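Side-chain contacts in apical membrane antigen AMA1 (PDB 4YIV), which takes part in host cell invasion by Toxoplasma gondii as a microneme surface protein of the moving junction between parasite and host membranes: residues Val256-Glu261 and Trp267-Glu272; Tyr304-Thr307 and Gly311-Ala314. One frame throughout, in Å; residues are numbered along the deposited sequence.

Interaction 1 (Val256-Glu261 and Trp267-Glu272); sequences VIERVE and WVKTFE
Lys-269, on helix 263-272, reaches across to Glu-258 on the outermost strand 256-259 of a five-stranded antiparallel sheet and to Val-260 just beyond its end, an arrangement consistent with a PAN-type domain of the AMA1 ectodomain. The helix lies over one face of the sheet, near that outermost strand, and Lys-269 spans the gap. Its polar part is a single salt bridge: Lys-269 NZ donates to Glu-258 OE1 at 2.9 Å, on the syn side of the carboxylate but 34° out of its plane. The lysine runs straight as far as CE and bends only at its last torsion (chi4 -66°), while the glutamate is extended beyond CG; the two chains cross at a slant. The apolar part is small. Val-260 slides past the lysine in the opposite direction, and its CG1 lies 3.9 Å from Lys-269 CE, so the methylene chain rests on a buried valine while the ammonium group goes to the partly exposed glutamate. Arg-259 turns away and pairs through NE with Glu-310. Within the helix, Thr-270 OG1 donates back to Trp-267 O at 2.8 Å, one turn earlier. Across the gap, Lys-269 CD lies 3.5 Å from Glu-258 OE1.

Interaction 2 (Tyr304-Thr307 and Gly311-Ala314); sequences YVDT and GKCA
Tyr-304 and Lys-312 face each other as a hydrogen-bonded pair in the antiparallel beta hairpin of strands 300-305 and 311-316, part of the five-stranded sheet. Both backbone bonds of the pair are made: Tyr-304 N to Lys-312 O at 3.0 Å and Lys-312 N to Tyr-304 O at 2.9 Å, the second the straighter, at 169°. Beside it, Gly-311 CA lies 3.6 Å from Tyr-304 O in a CA-H...O contact. The tight part is the tyrosine ring. With CG set between the backbone N and the carbonyl carbon (chi1 68°), the ring leans across toward strand 311-316. Its CE1 approaches Lys-312 CB to 3.6 Å, and the same ring atom meets the methyl CB of Ala-314 at 4.0 Å. Ile-257 of strand 256-259, on the far side of strand 311-316, touches the phenol oxygen. The looser side lies at the turn, where Lys-312 and Asp-306 are partly exposed. Lys-312, extended beyond CG, carries its aliphatic chain past the phenol and over Asp-306, whose CB lies 3.8 Å from Lys-312 CD. The salt bridge there is slack, and Glu-310 adds only a long, weak ion pair to the same ammonium. Asp-306 CG stands anti to the backbone N (chi1 -163°), leaving OD2 3.4 Å from Lys-312 NZ, a weak hydrogen bond.

In the fold
From the N terminus, strand 256-259 comes first and the chain then turns into helix 263-272; interaction 1 closes this short loop. After the helix the chain passes through the region of the engineered DII-loop deletion and returns as strand 300-305, whose hairpin with strand 311-316 is closed by interaction 2. The two loops follow in series, neither nesting nor crossing. In space they adjoin: strand 311-316 lies between strands 300-305 and 256-259, with probable hydrogen bonds from Cys-313 N to Glu-258 O and from Val-260 N to Gly-311 O. The Cys-266 to Cys-313 disulfide further ties the helix to the hairpin.

Interaction 1 (Val256-Glu261 and Trp267-Glu272)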
loop_
_atom_site.group_PDB
_atom_site.type_symbol
_atom_site.label_atom_id
_atom_site.label_comp_id
_atom_site.label_asym_id
_atom_site.label_seq_id
_atom_site.Cartn_x
_atom_site.Cartn_y
_atom_site.Cartn_z
ATOM N N VAL A 256 6.202 -1.224 -19.281
ATOM C CA VAL A 256 5.185 -2.115 -19.724
ATOM C C VAL A 256 3.951 -1.269 -20.017
ATOM O O VAL A 256 3.462 -0.551 -19.135
ATOM C CB VAL A 256 4.869 -3.205 -18.644
ATOM C CG1 VAL A 256 3.728 -4.095 -19.080
ATOM C CG2 VAL A 256 6.123 -4.044 -18.344
ATOM N N ILE A 257 3.410 -1.399 -21.223
ATOM C CA ILE A 257 2.150 -0.732 -21.586
ATOM C C ILE A 257 1.083 -1.759 -21.913
ATOM O O ILE A 257 1.300 -2.606 -22.762
ATOM C CB ILE A 257 2.343 0.217 -22.811
ATOM C CG1 ILE A 257 3.354 1.315 -22.484
ATOM C CG2 ILE A 257 0.992 0.812 -23.259
ATOM C CD1 ILE A 257 3.735 2.184 -23.648
ATOM N N GLU A 258 -0.063 -1.702 -21.239
ATOM C CA GLU A 258 -1.136 -2.643 -21.499
ATOM C C GLU A 258 -2.492 -1.961 -21.643
ATOM O O GLU A 258 -2.760 -0.926 -21.011
ATOM C CB GLU A 258 -1.169 -3.697 -20.372
ATOM C CG GLU A 258 0.134 -4.495 -20.342
ATOM C CD GLU A 258 0.306 -5.374 -19.108
ATOM O OE1 GLU A 258 -0.463 -5.196 -18.133
ATOM O OE2 GLU A 258 1.232 -6.237 -19.131
ATOM N N ARG A 259 -3.350 -2.532 -22.489
ATOM C CA ARG A 259 -4.715 -2.033 -22.626
ATOM C C ARG A 259 -5.523 -2.281 -21.349
ATOM O O ARG A 259 -5.416 -3.335 -20.732
ATOM C CB ARG A 259 -5.409 -2.692 -23.819
ATOM C CG ARG A 259 -4.791 -2.320 -25.163
ATOM C CD ARG A 259 -5.815 -2.318 -26.290
ATOM N NE ARG A 259 -5.175 -1.909 -27.537
ATOM C CZ ARG A 259 -4.500 -2.727 -28.338
ATOM N NH1 ARG A 259 -3.936 -2.258 -29.448
ATOM N NH2 ARG A 259 -4.392 -4.015 -28.032
ATOM N N VAL A 260 -6.328 -1.306 -20.941
ATOM C CA VAL A 260 -7.268 -1.523 -19.852
ATOM C C VAL A 260 -8.627 -0.972 -20.240
ATOM O O VAL A 260 -8.717 -0.069 -21.065
ATOM C CB VAL A 260 -6.780 -0.858 -18.538
ATOM C CG1 VAL A 260 -5.493 -1.499 -18.098
ATOM C CG2 VAL A 260 -6.578 0.657 -18.736
ATOM N N GLU A 261 -9.678 -1.521 -19.645
ATOM C CA GLU A 261 -11.022 -1.034 -19.891
ATOM C C GLU A 261 -11.382 0.167 -19.000
ATOM O O GLU A 261 -12.303 0.902 -19.309
ATOM C CB GLU A 261 -12.033 -2.145 -19.647
ATOM C CG GLU A 261 -11.782 -3.439 -20.393
ATOM C CD GLU A 261 -12.601 -4.571 -19.803
ATOM O OE1 GLU A 261 -13.762 -4.750 -20.232
ATOM O OE2 GLU A 261 -12.095 -5.262 -18.891
ATOM N N TRP A 267 -5.005 0.931 -11.764
ATOM C CA TRP A 267 -4.668 1.087 -10.364
ATOM C C TRP A 267 -4.418 -0.286 -9.759
ATOM O O TRP A 267 -3.432 -0.486 -9.042
ATOM C CB TRP A 267 -5.786 1.845 -9.636
ATOM C CG TRP A 267 -5.678 1.777 -8.137
ATOM C CD1 TRP A 267 -4.774 2.446 -7.342
ATOM C CD2 TRP A 267 -6.518 1.038 -7.238
ATOM N NE1 TRP A 267 -4.990 2.141 -6.029
ATOM C CE2 TRP A 267 -6.051 1.292 -5.928
ATOM C CE3 TRP A 267 -7.609 0.195 -7.406
ATOM C CZ2 TRP A 267 -6.638 0.726 -4.802
ATOM C CZ3 TRP A 267 -8.194 -0.360 -6.281
ATOM C CH2 TRP A 267 -7.698 -0.101 -5.001
ATOM N N VAL A 268 -5.279 -1.243 -10.085
ATOM C CA VAL A 268 -5.103 -2.613 -9.592
ATOM C C VAL A 268 -3.791 -3.208 -10.113
ATOM O O VAL A 268 -3.055 -3.871 -9.361
ATOM C CB VAL A 268 -6.268 -3.519 -10.009
ATOM C CG1 VAL A 268 -5.928 -5.013 -9.716
ATOM C CG2 VAL A 268 -7.521 -3.104 -9.301
ATOM N N LYS A 269 -3.477 -2.948 -11.382
ATOM C CA LYS A 269 -2.256 -3.472 -11.988
ATOM C C LYS A 269 -0.994 -2.972 -11.302
ATOM O O LYS A 269 -0.000 -3.710 -11.227
ATOM C CB LYS A 269 -2.191 -3.128 -13.504
ATOM C CG LYS A 269 -3.013 -4.032 -14.462
ATOM C CD LYS A 269 -2.718 -3.672 -15.954
ATOM C CE LYS A 269 -3.434 -4.595 -16.927
ATOM N NZ LYS A 269 -2.922 -6.002 -16.841
ATOM N N THR A 270 -0.993 -1.748 -10.767
ATOM C CA THR A 270 0.238 -1.276 -10.145
ATOM C C THR A 270 0.545 -2.087 -8.888
ATOM O O THR A 270 1.698 -2.199 -8.503
ATOM C CB THR A 270 0.187 0.255 -9.792
ATOM O OG1 THR A 270 -0.819 0.499 -8.797
ATOM C CG2 THR A 270 -0.161 1.074 -11.042
ATOM N N PHE A 271 -0.495 -2.678 -8.274
ATOM C CA PHE A 271 -0.330 -3.559 -7.118
ATOM C C PHE A 271 -0.135 -5.035 -7.475
ATOM O O PHE A 271 0.585 -5.758 -6.783
ATOM C CB PHE A 271 -1.556 -3.452 -6.209
ATOM C CG PHE A 271 -1.481 -4.292 -4.964
ATOM C CD1 PHE A 271 -0.619 -3.977 -3.931
ATOM C CD2 PHE A 271 -2.299 -5.398 -4.831
ATOM C CE1 PHE A 271 -0.576 -4.762 -2.795
ATOM C CE2 PHE A 271 -2.262 -6.186 -3.714
ATOM C CZ PHE A 271 -1.401 -5.864 -2.677
ATOM N N GLU A 272 -0.824 -5.495 -8.508
ATOM C CA GLU A 272 -0.891 -6.938 -8.764
ATOM C C GLU A 272 0.047 -7.432 -9.872
ATOM O O GLU A 272 0.195 -8.639 -10.034
ATOM C CB GLU A 272 -2.347 -7.332 -9.078
ATOM C CG GLU A 272 -3.299 -7.129 -7.894
ATOM C CD GLU A 272 -4.610 -7.860 -8.041
ATOM O OE1 GLU A 272 -5.396 -7.923 -7.048
ATOM O OE2 GLU A 272 -4.879 -8.364 -9.155
#

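Interaction 2 (Tyr304-Thr307 and Gly311-Ala314)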
loop_
_atom_site.group_PDB
_atom_site.type_symbol
_atom_site.label_atom_id
_atom_site.label_comp_id
_atom_site.label_asym_id
_atom_site.label_seq_id
_atom_site.Cartn_x
_atom_site.Cartn_y
_atom_site.Cartn_z
ATOM N N TYR A 304 -3.853 6.371 -19.162
ATOM C CA TYR A 304 -3.894 7.438 -20.154
ATOM C C TYR A 304 -4.676 6.921 -21.347
ATOM O O TYR A 304 -5.039 5.755 -21.392
ATOM C CB TYR A 304 -2.493 7.889 -20.570
ATOM C CG TYR A 304 -1.699 6.856 -21.360
ATOM C CD1 TYR A 304 -1.164 5.734 -20.742
ATOM C CD2 TYR A 304 -1.491 7.013 -22.714
ATOM C CE1 TYR A 304 -0.449 4.796 -21.457
ATOM C CE2 TYR A 304 -0.776 6.090 -23.446
ATOM C CZ TYR A 304 -0.254 4.984 -22.822
ATOM O OH TYR A 304 0.462 4.069 -23.561
ATOM N N VAL A 305 -4.939 7.809 -22.300
ATOM C CA VAL A 305 -5.708 7.468 -23.478
ATOM C C VAL A 305 -4.798 7.639 -24.679
ATOM O O VAL A 305 -4.193 8.690 -24.874
ATOM C CB VAL A 305 -6.956 8.340 -23.615
ATOM C CG1 VAL A 305 -7.701 7.999 -24.907
ATOM C CG2 VAL A 305 -7.860 8.123 -22.414
ATOM N N ASP A 306 -4.655 6.561 -25.432
ATOM C CA ASP A 306 -3.762 6.529 -26.575
ATOM C C ASP A 306 -4.375 7.388 -27.694
ATOM O O ASP A 306 -5.573 7.680 -27.674
ATOM C CB ASP A 306 -3.556 5.078 -27.024
ATOM C CG ASP A 306 -2.346 4.898 -27.920
ATOM O OD1 ASP A 306 -1.249 5.411 -27.580
ATOM O OD2 ASP A 306 -2.506 4.228 -28.968
ATOM N N THR A 307 -3.554 7.794 -28.657
ATOM C CA THR A 307 -4.011 8.644 -29.759
ATOM C C THR A 307 -5.225 8.029 -30.470
ATOM O O THR A 307 -6.068 8.739 -31.022
ATOM C CB THR A 307 -2.878 8.878 -30.777
ATOM O OG1 THR A 307 -2.517 7.628 -31.377
ATOM C CG2 THR A 307 -1.646 9.489 -30.093
ATOM N N GLY A 311 -7.966 3.125 -23.855
ATOM C CA GLY A 311 -7.408 3.314 -22.524
ATOM C C GLY A 311 -6.191 2.407 -22.374
ATOM O O GLY A 311 -6.245 1.242 -22.766
ATOM N N LYS A 312 -5.101 2.935 -21.825
ATOM C CA LYS A 312 -3.886 2.138 -21.601
ATOM C C LYS A 312 -3.293 2.382 -20.214
ATOM O O LYS A 312 -3.587 3.385 -19.557
ATOM C CB LYS A 312 -2.855 2.433 -22.695
ATOM C CG LYS A 312 -3.328 1.869 -24.043
ATOM C CD LYS A 312 -2.292 1.982 -25.121
ATOM C CE LYS A 312 -2.740 1.272 -26.401
ATOM N NZ LYS A 312 -1.650 1.349 -27.412
ATOM N N CYS A 313 -2.466 1.461 -19.785
ATOM C CA CYS A 313 -1.834 1.546 -18.508
ATOM C C CYS A 313 -0.353 1.385 -18.670
ATOM O O CYS A 313 0.077 0.396 -19.153
ATOM C CB CYS A 313 -2.370 0.483 -17.573
ATOM S SG CYS A 313 -1.740 0.592 -15.906
ATOM N N ALA A 314 0.400 2.391 -18.277
ATOM C CA ALA A 314 1.854 2.344 -18.351
ATOM C C ALA A 314 2.431 2.083 -16.991
ATOM O O ALA A 314 2.186 2.852 -16.057
ATOM C CB ALA A 314 2.410 3.623 -18.894
#